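Local coordinates for CD38 molecule (Bos taurus, PDB 3KOU), which belongs to the ADP-ribosyl cyclase family and holds 2NF in a pocket beside its parallel beta-sheet, at residues A[84-89]-A[181-186]; A[187-192]-A[222-227]. All blocks are in the same frame, centred on the assembly; numbering follows the deposited sequence.

Contact 1 (A[84-89]-A[181-186]). With 2NF ([[(2R,3S,4R,5R)-5-(6-aminopurin-9-yl)-3,4-dihydroxyoxolan-2-yl]methoxy-hydroxyphosphoryl] [(2R,3S,4R,5R)-5-(3-carbamoylpyridin-1-ium-1yl)- 3-fluoro-,4- hydroxyoxolan-2-yl]methyl phosphate), chain E; NAG (2-acetamido-2-deoxy-beta-D-glucopyranose), chain C.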
loop_
_atom_site.group_PDB
_atom_site.type_symbol
_atom_site.label_atom_id
_atom_site.label_comp_id
_atom_site.label_asym_id
_atom_site.label_seq_id
_atom_site.Cartn_x
_atom_site.Cartn_y
_atom_site.Cartn_z
ATOM N N GLN A 84 -1.574 7.880 -10.113
ATOM C CA GLN A 84 -1.230 6.828 -9.147
ATOM C C GLN A 84 0.279 6.548 -9.025
ATOM O O GLN A 84 1.009 6.511 -10.017
ATOM C CB GLN A 84 -1.985 5.552 -9.516
ATOM C CG GLN A 84 -1.993 4.457 -8.452
ATOM C CD GLN A 84 -3.068 3.405 -8.751
ATOM O OE1 GLN A 84 -4.045 3.684 -9.453
ATOM N NE2 GLN A 84 -2.902 2.220 -8.205
ATOM N N VAL A 85 0.730 6.327 -7.798
ATOM C CA VAL A 85 2.138 6.085 -7.498
ATOM C C VAL A 85 2.298 4.830 -6.653
ATOM O O VAL A 85 1.666 4.700 -5.605
ATOM C CB VAL A 85 2.755 7.275 -6.738
ATOM C CG1 VAL A 85 4.199 6.955 -6.308
ATOM C CG2 VAL A 85 2.678 8.530 -7.610
ATOM N N PHE A 86 3.128 3.904 -7.129
ATOM C CA PHE A 86 3.554 2.737 -6.370
ATOM C C PHE A 86 4.939 3.017 -5.776
ATOM O O PHE A 86 5.653 3.909 -6.243
ATOM C CB PHE A 86 3.629 1.488 -7.289
ATOM C CG PHE A 86 2.297 1.073 -7.855
ATOM C CD1 PHE A 86 1.461 0.214 -7.153
ATOM C CD2 PHE A 86 1.871 1.563 -9.077
ATOM C CE1 PHE A 86 0.231 -0.155 -7.673
ATOM C CE2 PHE A 86 0.639 1.190 -9.604
ATOM C CZ PHE A 86 -0.171 0.332 -8.911
ATOM N N TRP A 87 5.318 2.252 -4.755
ATOM C CA TRP A 87 6.641 2.363 -4.132
ATOM C C TRP A 87 7.058 1.022 -3.529
ATOM O O TRP A 87 6.214 0.183 -3.223
ATOM C CB TRP A 87 6.663 3.451 -3.053
ATOM C CG TRP A 87 5.692 3.216 -1.935
ATOM C CD1 TRP A 87 4.405 3.673 -1.854
ATOM C CD2 TRP A 87 5.930 2.481 -0.735
ATOM N NE1 TRP A 87 3.825 3.260 -0.673
ATOM C CE2 TRP A 87 4.742 2.525 0.027
ATOM C CE3 TRP A 87 7.036 1.785 -0.228
ATOM C CZ2 TRP A 87 4.629 1.905 1.260
ATOM C CZ3 TRP A 87 6.915 1.175 0.997
ATOM C CH2 TRP A 87 5.724 1.242 1.731
ATOM N N SER A 88 8.365 0.810 -3.383
ATOM C CA SER A 88 8.884 -0.390 -2.717
ATOM C C SER A 88 10.275 -0.049 -2.169
ATOM O O SER A 88 11.155 0.329 -2.940
ATOM C CB SER A 88 8.957 -1.555 -3.730
ATOM O OG SER A 88 9.057 -2.822 -3.076
ATOM N N LYS A 89 10.437 -0.123 -0.840
ATOM C CA LYS A 89 11.705 0.178 -0.169
ATOM C C LYS A 89 12.043 1.659 -0.238
ATOM O O LYS A 89 13.196 2.044 -0.021
ATOM C CB LYS A 89 12.884 -0.623 -0.767
ATOM C CG LYS A 89 12.548 -2.012 -1.283
ATOM C CD LYS A 89 12.158 -2.942 -0.158
ATOM C CE LYS A 89 11.861 -4.345 -0.708
ATOM N NZ LYS A 89 11.340 -5.219 0.377
ATOM N N SER A 181 8.250 -8.756 -2.609
ATOM C CA SER A 181 7.629 -7.580 -1.988
ATOM C C SER A 181 6.167 -7.550 -2.373
ATOM O O SER A 181 5.746 -8.275 -3.260
ATOM C CB SER A 181 8.303 -6.281 -2.453
ATOM O OG SER A 181 8.103 -6.067 -3.848
ATOM N N ILE A 182 5.380 -6.715 -1.708
ATOM C CA ILE A 182 4.013 -6.517 -2.146
ATOM C C ILE A 182 3.964 -5.950 -3.576
ATOM O O ILE A 182 3.114 -6.339 -4.367
ATOM C CB ILE A 182 3.231 -5.635 -1.168
ATOM C CG1 ILE A 182 3.081 -6.369 0.173
ATOM C CG2 ILE A 182 1.853 -5.235 -1.746
ATOM C CD1 ILE A 182 2.414 -5.529 1.243
ATOM N N PHE A 183 4.860 -5.026 -3.898
ATOM C CA PHE A 183 4.892 -4.488 -5.253
ATOM C C PHE A 183 5.156 -5.613 -6.255
ATOM O O PHE A 183 4.510 -5.682 -7.306
ATOM C CB PHE A 183 5.935 -3.361 -5.412
ATOM C CG PHE A 183 6.057 -2.860 -6.844
ATOM C CD1 PHE A 183 5.023 -2.153 -7.428
ATOM C CD2 PHE A 183 7.180 -3.151 -7.604
ATOM C CE1 PHE A 183 5.096 -1.715 -8.743
ATOM C CE2 PHE A 183 7.259 -2.735 -8.950
ATOM C CZ PHE A 183 6.222 -1.996 -9.499
ATOM N N GLY A 184 6.081 -6.505 -5.921
ATOM C CA GLY A 184 6.480 -7.552 -6.864
ATOM C C GLY A 184 5.502 -8.720 -6.926
ATOM O O GLY A 184 5.289 -9.308 -7.985
ATOM N N ARG A 185 4.887 -9.046 -5.794
ATOM C CA ARG A 185 4.019 -10.223 -5.686
ATOM C C ARG A 185 2.584 -9.936 -6.021
ATOM O O ARG A 185 1.876 -10.788 -6.525
ATOM C CB ARG A 185 4.000 -10.752 -4.253
ATOM C CG ARG A 185 5.143 -11.649 -3.872
ATOM C CD ARG A 185 4.860 -12.304 -2.525
ATOM N NE ARG A 185 4.688 -11.318 -1.454
ATOM C CZ ARG A 185 3.524 -11.018 -0.893
ATOM N NH1 ARG A 185 2.409 -11.620 -1.298
ATOM N NH2 ARG A 185 3.473 -10.112 0.072
ATOM N N VAL A 186 2.132 -8.746 -5.676
ATOM C CA VAL A 186 0.707 -8.487 -5.653
ATOM C C VAL A 186 0.362 -7.384 -6.634
ATOM O O VAL A 186 -0.639 -7.475 -7.353
ATOM C CB VAL A 186 0.271 -8.067 -4.240
ATOM C CG1 VAL A 186 -1.185 -7.603 -4.231
ATOM C CG2 VAL A 186 0.502 -9.220 -3.249
HETATM C C1D 2NF E . 1.344 -1.653 -2.225
HETATM C C2D 2NF E . 1.603 -0.202 -2.586
HETATM F F2D 2NF E . 0.773 0.402 -3.391
HETATM C C3D 2NF E . 3.098 -0.107 -2.776
HETATM O O3D 2NF E . 3.399 0.401 -4.006
HETATM O O4D 2NF E . 2.592 -2.168 -1.835
HETATM C C4D 2NF E . 3.650 -1.464 -2.321
HETATM C C5D 2NF E . 4.808 -1.448 -1.367
HETATM O O5D 2NF E . 4.986 -2.496 -0.428
HETATM P PN 2NF E . 6.286 -3.315 -0.596
HETATM O O1N 2NF E . 6.463 -3.338 -2.018
HETATM O O2N 2NF E . 6.143 -4.525 0.074
HETATM O O3 2NF E . 7.380 -2.373 -0.029
HETATM P PA 2NF E . 8.304 -2.586 1.219
HETATM O O1A 2NF E . 8.971 -3.776 1.073
HETATM O O2A 2NF E . 7.364 -2.675 2.305
HETATM O O5B 2NF E . 9.173 -1.450 1.320
HETATM C C1 NAG C . 17.121 2.744 0.145
HETATM C C2 NAG C . 16.605 4.099 0.653
HETATM C C3 NAG C . 17.295 4.443 1.986
HETATM C C4 NAG C . 17.320 3.284 2.992
HETATM C C5 NAG C . 17.783 2.008 2.294
HETATM C C6 NAG C . 17.725 0.765 3.200
HETATM C C7 NAG C . 15.863 5.710 -1.049
HETATM C C8 NAG C . 16.289 6.639 -2.143
HETATM N N2 NAG C . 16.857 5.170 -0.317
HETATM O O3 NAG C . 16.717 5.601 2.556
HETATM O O4 NAG C . 18.205 3.595 4.080
HETATM O O5 NAG C . 16.937 1.785 1.177
HETATM O O6 NAG C . 16.441 0.634 3.779
HETATM O O7 NAG C . 14.666 5.483 -0.851
#

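Contact 2 (A[187-192]-A[222-227]). With 2NF ([[(2R,3S,4R,5R)-5-(6-aminopurin-9-yl)-3,4-dihydroxyoxolan-2-yl]methoxy-hydroxyphosphoryl] [(2R,3S,4R,5R)-5-(3-carbamoylpyridin-1-ium-1yl)- 3-fluoro-,4- hydroxyoxolan-2-yl]methyl phosphate), chain E.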
loop_
_atom_site.group_PDB
_atom_site.type_symbol
_atom_site.label_atom_id
_atom_site.label_comp_id
_atom_site.label_asym_id
_atom_site.label_seq_id
_atom_site.Cartn_x
_atom_site.Cartn_y
_atom_site.Cartn_z
ATOM N N GLU A 187 1.183 -6.337 -6.666
ATOM C CA GLU A 187 0.810 -5.154 -7.435
ATOM C C GLU A 187 1.123 -5.250 -8.920
ATOM O O GLU A 187 0.206 -5.186 -9.741
ATOM C CB GLU A 187 1.361 -3.869 -6.805
ATOM C CG GLU A 187 0.673 -3.601 -5.474
ATOM C CD GLU A 187 1.378 -2.603 -4.591
ATOM O OE1 GLU A 187 2.486 -2.145 -4.920
ATOM O OE2 GLU A 187 0.790 -2.281 -3.530
ATOM N N ALA A 188 2.397 -5.432 -9.251
ATOM C CA ALA A 188 2.815 -5.549 -10.646
ATOM C C ALA A 188 2.036 -6.648 -11.405
ATOM O O ALA A 188 1.573 -6.423 -12.519
ATOM C CB ALA A 188 4.350 -5.754 -10.732
ATOM N N PRO A 189 1.875 -7.832 -10.797
ATOM C CA PRO A 189 1.175 -8.927 -11.486
ATOM C C PRO A 189 -0.328 -8.718 -11.665
ATOM O O PRO A 189 -0.927 -9.405 -12.495
ATOM C CB PRO A 189 1.469 -10.164 -10.607
ATOM C CG PRO A 189 2.733 -9.819 -9.861
ATOM C CD PRO A 189 2.605 -8.304 -9.610
ATOM N N ASN A 190 -0.927 -7.788 -10.923
ATOM C CA ASN A 190 -2.349 -7.503 -11.048
ATOM C C ASN A 190 -2.645 -6.140 -11.690
ATOM O O ASN A 190 -3.782 -5.671 -11.697
ATOM C CB ASN A 190 -3.026 -7.624 -9.675
ATOM C CG ASN A 190 -3.056 -9.060 -9.176
ATOM O OD1 ASN A 190 -2.393 -9.420 -8.186
ATOM N ND2 ASN A 190 -3.811 -9.899 -9.873
ATOM N N LEU A 191 -1.618 -5.513 -12.250
ATOM C CA LEU A 191 -1.803 -4.220 -12.892
ATOM C C LEU A 191 -2.783 -4.341 -14.054
ATOM O O LEU A 191 -2.661 -5.237 -14.894
ATOM C CB LEU A 191 -0.456 -3.693 -13.385
ATOM C CG LEU A 191 -0.175 -2.199 -13.417
ATOM C CD1 LEU A 191 -0.728 -1.472 -12.183
ATOM C CD2 LEU A 191 1.327 -2.032 -13.527
ATOM N N ARG A 192 -3.772 -3.448 -14.098
ATOM C CA ARG A 192 -4.708 -3.427 -15.212
ATOM C C ARG A 192 -3.948 -3.431 -16.532
ATOM O O ARG A 192 -3.009 -2.657 -16.706
ATOM C CB ARG A 192 -5.576 -2.161 -15.180
ATOM C CG ARG A 192 -6.614 -2.156 -16.308
ATOM C CD ARG A 192 -7.214 -0.791 -16.563
ATOM N NE ARG A 192 -7.762 -0.183 -15.348
ATOM C CZ ARG A 192 -9.034 -0.263 -14.975
ATOM N NH1 ARG A 192 -9.915 -0.931 -15.721
ATOM N NH2 ARG A 192 -9.425 0.332 -13.854
ATOM N N LYS A 222 10.310 -6.121 -15.877
ATOM C CA LYS A 222 9.896 -5.882 -17.257
ATOM C C LYS A 222 9.189 -7.099 -17.836
ATOM O O LYS A 222 8.254 -6.970 -18.596
ATOM C CB LYS A 222 11.072 -5.499 -18.152
ATOM C CG LYS A 222 10.604 -5.112 -19.562
ATOM C CD LYS A 222 11.733 -5.120 -20.578
ATOM C CE LYS A 222 11.254 -4.642 -21.946
ATOM N NZ LYS A 222 10.384 -5.649 -22.608
ATOM N N SER A 223 9.652 -8.288 -17.478
ATOM C CA SER A 223 9.020 -9.509 -17.974
ATOM C C SER A 223 7.551 -9.627 -17.522
ATOM O O SER A 223 6.671 -9.966 -18.317
ATOM C CB SER A 223 9.828 -10.732 -17.542
ATOM O OG SER A 223 9.216 -11.930 -17.985
ATOM N N ILE A 224 7.295 -9.333 -16.249
ATOM C CA ILE A 224 5.946 -9.318 -15.699
ATOM C C ILE A 224 5.055 -8.337 -16.444
ATOM O O ILE A 224 3.918 -8.661 -16.805
ATOM C CB ILE A 224 5.944 -8.940 -14.194
ATOM C CG1 ILE A 224 6.688 -9.990 -13.366
ATOM C CG2 ILE A 224 4.537 -8.801 -13.664
ATOM C CD1 ILE A 224 7.028 -9.510 -11.983
ATOM N N LEU A 225 5.562 -7.131 -16.667
ATOM C CA LEU A 225 4.787 -6.122 -17.372
ATOM C C LEU A 225 4.502 -6.492 -18.837
ATOM O O LEU A 225 3.400 -6.245 -19.334
ATOM C CB LEU A 225 5.472 -4.753 -17.280
ATOM C CG LEU A 225 5.718 -4.280 -15.840
ATOM C CD1 LEU A 225 6.461 -2.963 -15.875
ATOM C CD2 LEU A 225 4.405 -4.143 -15.087
ATOM N N ASP A 226 5.487 -7.069 -19.520
ATOM C CA ASP A 226 5.269 -7.558 -20.882
ATOM C C ASP A 226 4.068 -8.516 -20.863
ATOM O O ASP A 226 3.226 -8.508 -21.761
ATOM C CB ASP A 226 6.499 -8.312 -21.398
ATOM C CG ASP A 226 7.660 -7.394 -21.757
ATOM O OD1 ASP A 226 7.474 -6.169 -21.887
ATOM O OD2 ASP A 226 8.786 -7.910 -21.905
ATOM N N GLY A 227 4.003 -9.345 -19.831
ATOM C CA GLY A 227 2.916 -10.297 -19.675
ATOM C C GLY A 227 1.564 -9.650 -19.439
ATOM O O GLY A 227 0.528 -10.221 -19.791
HETATM C C1D 2NF E . 1.344 -1.653 -2.225
HETATM C C2D 2NF E . 1.603 -0.202 -2.586
HETATM F F2D 2NF E . 0.773 0.402 -3.391
HETATM C C3D 2NF E . 3.098 -0.107 -2.776
HETATM O O3D 2NF E . 3.399 0.401 -4.006
HETATM O O4D 2NF E . 2.592 -2.168 -1.835
HETATM C C4D 2NF E . 3.650 -1.464 -2.321
HETATM C C5D 2NF E . 4.808 -1.448 -1.367
HETATM O O5D 2NF E . 4.986 -2.496 -0.428
HETATM P PN 2NF E . 6.286 -3.315 -0.596
HETATM O O1N 2NF E . 6.463 -3.338 -2.018
HETATM O O2N 2NF E . 6.143 -4.525 0.074
HETATM O O3 2NF E . 7.380 -2.373 -0.029
HETATM P PA 2NF E . 8.304 -2.586 1.219
HETATM O O1A 2NF E . 8.971 -3.776 1.073
HETATM O O2A 2NF E . 7.364 -2.675 2.305
HETATM O O5B 2NF E . 9.173 -1.450 1.320
#

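Contact 1 (A[84-89]-A[181-186])
The phosphate-binding side of the ligand pocket is built where edge strand 85-88 of the parallel sheet faces the N-terminus of helix 182-187. Phe86 and Phe183 touch directly: CE1 of Phe183 lies 3.8 Å from CB of Phe86, the side chains cross at about a right angle, and the ring planes are inclined at 52°. Ser88 CB also packs on Phe183 CB, at 3.9 Å. Most of the polar linkage runs through 2NF. With chi1 at -162°, the Ser88 hydroxyl swings away from its own amide nitrogen and donates from OG to O1N of 2NF over 2.8 Å. Phe183 N donates to the same O1N at 3.0 Å, so two bonds from the two segments grip it. O2N of 2NF receives Ile182 N at 2.9 Å. On the strand side Trp87 N points almost straight at ligand O3D (2.8 Å, 171°), while the indole lies with one face against 2NF. Lys89 NZ reaches O1A of the second phosphate at 2.9 Å and also forms a salt bridge with Asp178. Ser181 caps the helix, its OG accepting from Gly184 N at 2.9 Å and also hydrogen-bonded to Asp178 O. Phosphate oxygens bound by the first backbone N-H groups of a helix are the classic helix N-terminus anion site.

Contact 2 (A[187-192]-A[222-227])
Ile224 and Leu225, on neighbouring positions of helix 216-227, are the two residues that meet the turn following helix 182-187. Ile224 comes first and does most of the touching through a single methyl. With CG1 anti to the carbonyl carbon (chi1 -64°), CG2 is left to project at the turn, where Ile224 CG2 rests 4.2 Å from Ala188 CB and 4.3 Å from the ring atom CG of Pro189. Ile224 CG2 also lies 4.0 Å from Ala188 O. Leu225 follows, its CB directed along the interface but its tip bending back, so that Leu225 CD2 meets CD2 of Leu191 at 4.0 Å, the two branched chains crossing at a slant. Leu191 also packs on Phe86 of strand 85-88, and Leu225 on Phe232 of strand 231-239. Glu187, closing helix 182-187 just before these residues, takes no part in this packing; its OE2 is joined covalently to C1D of 2NF at 1.6 Å. With no hydrogen bond between the segments, turn and helix are joined by van der Waals packing of mostly hydrocarbon groups, which depends on fit rather than on directed bonds.

In the fold
The helix 182-187 passes from one contact into the other: its N-terminal end serves contact 1, and its C-terminal end with the following turn serves contact 2. Both are largely buried, but the centre of contact 1 lies about 7 Å, and that of contact 2 about 17 Å, from the centre of the chain. Probable backbone bonds from Glu187 N to Ile182 O and from Ala188 N to Phe183 O join them. Their chemistry differs: contact 1 joins an apolar aromatic pair to a polar, phosphate-binding part, whereas contact 2 is mostly hydrocarbon packing. Both reach 2NF, contact 2 through Glu187, whose OE1 lies 3.4 Å from Phe86 CD1.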